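PDB 5V13: AAEL008620-PA odorant-binding protein from Aedes aegypti, which specifically binds the insect juvenile hormone JH III in the mosquito hemolymph, as a member of the odorant-binding protein family. Local coordinates for residues W50-P55 with W278-D283. Numbering follows the deposited sequence.
With JH3 (methyl (2E,6E)-9-[(2R)-3,3-dimethyloxiran-2-yl]-3,7-dimethylnona-2,6-dienoate), chain E.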
loop_
_atom_site.group_PDB
_atom_site.type_symbol
_atom_site.label_atom_id
_atom_site.label_comp_id
_atom_site.label_asym_id
_atom_site.label_seq_id
_atom_site.Cartn_x
_atom_site.Cartn_y
_atom_site.Cartn_z
ATOM N N TRP B 50 7.451 -26.743 -9.946
ATOM C CA TRP B 50 6.106 -26.244 -9.675
ATOM C C TRP B 50 6.088 -24.723 -9.587
ATOM O O TRP B 50 5.186 -24.075 -10.134
ATOM C CB TRP B 50 5.549 -26.840 -8.384
ATOM C CG TRP B 50 5.532 -28.356 -8.345
ATOM C CD1 TRP B 50 5.765 -29.209 -9.378
ATOM C CD2 TRP B 50 5.295 -29.171 -7.197
ATOM N NE1 TRP B 50 5.668 -30.516 -8.949
ATOM C CE2 TRP B 50 5.373 -30.516 -7.612
ATOM C CE3 TRP B 50 4.989 -28.894 -5.859
ATOM C CZ2 TRP B 50 5.200 -31.584 -6.726
ATOM C CZ3 TRP B 50 4.809 -29.959 -4.981
ATOM C CH2 TRP B 50 4.916 -31.282 -5.419
ATOM N N VAL B 51 7.066 -24.127 -8.902
ATOM C CA VAL B 51 7.041 -22.669 -8.771
ATOM C C VAL B 51 7.369 -21.964 -10.077
ATOM O O VAL B 51 7.176 -20.746 -10.168
ATOM C CB VAL B 51 7.993 -22.174 -7.660
ATOM C CG1 VAL B 51 7.627 -22.797 -6.320
ATOM C CG2 VAL B 51 9.454 -22.456 -8.013
ATOM N N LYS B 52 7.867 -22.687 -11.084
ATOM C CA LYS B 52 8.004 -22.185 -12.448
ATOM C C LYS B 52 6.802 -22.546 -13.316
ATOM O O LYS B 52 6.883 -22.468 -14.549
ATOM C CB LYS B 52 9.282 -22.726 -13.095
ATOM C CG LYS B 52 10.570 -22.244 -12.460
ATOM C CD LYS B 52 11.752 -23.012 -13.045
ATOM C CE LYS B 52 13.056 -22.649 -12.362
ATOM N NZ LYS B 52 14.124 -23.619 -12.730
ATOM N N TRP B 53 5.710 -22.977 -12.692
ATOM C CA TRP B 53 4.434 -23.226 -13.356
ATOM C C TRP B 53 4.488 -24.358 -14.382
ATOM O O TRP B 53 3.682 -24.395 -15.316
ATOM C CB TRP B 53 3.898 -21.948 -14.005
ATOM C CG TRP B 53 3.478 -20.920 -12.998
ATOM C CD1 TRP B 53 4.283 -20.027 -12.343
ATOM C CD2 TRP B 53 2.149 -20.677 -12.532
ATOM N NE1 TRP B 53 3.529 -19.244 -11.496
ATOM C CE2 TRP B 53 2.215 -19.619 -11.601
ATOM C CE3 TRP B 53 0.903 -21.245 -12.818
ATOM C CZ2 TRP B 53 1.086 -19.128 -10.945
ATOM C CZ3 TRP B 53 -0.221 -20.738 -12.178
ATOM C CH2 TRP B 53 -0.120 -19.699 -11.251
ATOM N N HIS B 54 5.386 -25.327 -14.238
ATOM C CA HIS B 54 5.326 -26.533 -15.074
ATOM C C HIS B 54 5.472 -27.793 -14.225
ATOM O O HIS B 54 6.534 -28.429 -14.192
ATOM C CB HIS B 54 6.339 -26.487 -16.226
ATOM C CG HIS B 54 7.732 -26.109 -15.829
ATOM N ND1 HIS B 54 8.646 -27.025 -15.354
ATOM C CD2 HIS B 54 8.386 -24.925 -15.895
ATOM C CE1 HIS B 54 9.794 -26.415 -15.116
ATOM N NE2 HIS B 54 9.664 -25.140 -15.438
ATOM N N PRO B 55 4.400 -28.189 -13.538
ATOM C CA PRO B 55 4.394 -29.490 -12.852
ATOM C C PRO B 55 4.365 -30.631 -13.857
ATOM O O PRO B 55 3.611 -30.598 -14.833
ATOM C CB PRO B 55 3.100 -29.462 -12.024
ATOM C CG PRO B 55 2.505 -28.055 -12.196
ATOM C CD PRO B 55 3.119 -27.465 -13.422
ATOM N N TRP B 278 12.015 -21.323 -2.707
ATOM C CA TRP B 278 11.603 -19.920 -2.605
ATOM C C TRP B 278 12.415 -19.023 -3.534
ATOM O O TRP B 278 11.857 -18.123 -4.177
ATOM C CB TRP B 278 11.711 -19.452 -1.150
ATOM C CG TRP B 278 11.206 -20.495 -0.197
ATOM C CD1 TRP B 278 11.934 -21.163 0.743
ATOM C CD2 TRP B 278 9.878 -21.039 -0.138
ATOM N NE1 TRP B 278 11.139 -22.066 1.403
ATOM C CE2 TRP B 278 9.874 -22.014 0.878
ATOM C CE3 TRP B 278 8.686 -20.779 -0.829
ATOM C CZ2 TRP B 278 8.733 -22.737 1.215
ATOM C CZ3 TRP B 278 7.553 -21.512 -0.500
ATOM C CH2 TRP B 278 7.584 -22.470 0.518
ATOM N N LYS B 279 13.726 -19.250 -3.627
ATOM C CA LYS B 279 14.555 -18.406 -4.485
ATOM C C LYS B 279 14.146 -18.551 -5.942
ATOM O O LYS B 279 13.985 -17.553 -6.658
ATOM C CB LYS B 279 16.041 -18.749 -4.308
ATOM C CG LYS B 279 16.943 -17.920 -5.213
ATOM C CD LYS B 279 18.210 -18.658 -5.598
ATOM C CE LYS B 279 19.113 -18.832 -4.397
ATOM N NZ LYS B 279 20.083 -19.948 -4.566
ATOM N N SER B 280 13.967 -19.792 -6.402
ATOM C CA SER B 280 13.552 -19.998 -7.783
ATOM C C SER B 280 12.185 -19.394 -8.046
ATOM O O SER B 280 11.921 -18.916 -9.155
ATOM C CB SER B 280 13.539 -21.483 -8.123
ATOM O OG SER B 280 14.864 -21.934 -8.319
ATOM N N ALA B 281 11.300 -19.431 -7.052
ATOM C CA ALA B 281 9.954 -18.905 -7.242
ATOM C C ALA B 281 9.993 -17.409 -7.511
ATOM O O ALA B 281 9.303 -16.905 -8.412
ATOM C CB ALA B 281 9.096 -19.190 -6.008
ATOM N N VAL B 282 10.790 -16.688 -6.729
ATOM C CA VAL B 282 10.864 -15.235 -6.854
ATOM C C VAL B 282 11.596 -14.846 -8.128
ATOM O O VAL B 282 11.175 -13.933 -8.845
ATOM C CB VAL B 282 11.538 -14.645 -5.605
ATOM C CG1 VAL B 282 11.843 -13.167 -5.808
ATOM C CG2 VAL B 282 10.653 -14.860 -4.401
ATOM N N ASP B 283 12.709 -15.527 -8.427
ATOM C CA ASP B 283 13.441 -15.242 -9.657
ATOM C C ASP B 283 12.565 -15.447 -10.883
ATOM O O ASP B 283 12.601 -14.637 -11.818
ATOM C CB ASP B 283 14.694 -16.112 -9.742
ATOM C CG ASP B 283 15.842 -15.568 -8.905
ATOM O OD1 ASP B 283 15.619 -14.632 -8.108
ATOM O OD2 ASP B 283 16.974 -16.076 -9.050
HETATM C C1 JH3 E . 4.844 -20.400 -5.493
HETATM O O2 JH3 E . 5.187 -19.352 -6.010
HETATM O O1 JH3 E . 5.185 -20.613 -4.109
HETATM C CM JH3 E . 5.832 -19.558 -3.394
HETATM C C2 JH3 E . 4.082 -21.460 -6.179
HETATM C C3 JH3 E . 3.684 -21.477 -7.453
HETATM C "C3'" JH3 E . 3.969 -20.379 -8.440
HETATM C C4 JH3 E . 2.890 -22.684 -7.893
HETATM C C5 JH3 E . 1.720 -22.223 -8.756
HETATM C C6 JH3 E . 0.682 -23.322 -8.821
HETATM C C7 JH3 E . 0.613 -24.204 -9.828
HETATM C "C7'" JH3 E . 1.613 -24.172 -10.954
HETATM C C8 JH3 E . -0.481 -25.260 -9.788
HETATM C C9 JH3 E . -1.467 -25.121 -10.961
HETATM C CA JH3 E . -2.001 -23.699 -11.114
HETATM O O3 JH3 E . -3.053 -23.587 -12.098
HETATM C CB JH3 E . -3.467 -23.505 -10.733
HETATM C "CB'" JH3 E . -3.753 -22.109 -10.168
HETATM C CC JH3 E . -4.306 -24.695 -10.289
HETATM O O HOH W 1 7.148 -18.115 -9.354
HETATM O O HOH W 2 15.912 -22.323 -10.554
#
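With chi1 of Val-51 at -58°, its two methyls diverge: CG2 is wedged between backbone N and carbonyl carbon and rests on the backbone of Ala-281, while CG1, anti to the carbonyl carbon, turns to the ester end of the hormone, 3.8 Å from JH3 C1. Between them Val-51 CB packs on Ala-281 CB at 3.6 Å. One water donates to both Val-51 O and Ala-281 O, bridging the C-terminal end of helix 44-51 to helix 278-286. Nearer solvent, the extended Lys-52 chain passes Ser-280, and a second water accepts from Lys-52 NZ and bonds to Ser-280 OG, which is also hydrogen-bonded to Glu-276. A Schellman motif with Trp-53 as its C-prime residue (phi 64°) ends helix 44-51. The Trp-53 indole lies against the ligand: JH3 C5 is over one face, 3.8 Å above the plane and offset toward the rim. Trp-53 NE1 comes within 3.3 Å of JH3 C3'. Trp-278 instead offers its ring edge, in plane, to the ester methyl, CZ3 being 3.9 Å from JH3 CM. The contact forms part of the pocket wall beside the ester end, where the C-terminal helix 278-286 meets helix 44-51, with Leu-37 of helix 26-38 touching both Val-51 and Trp-278.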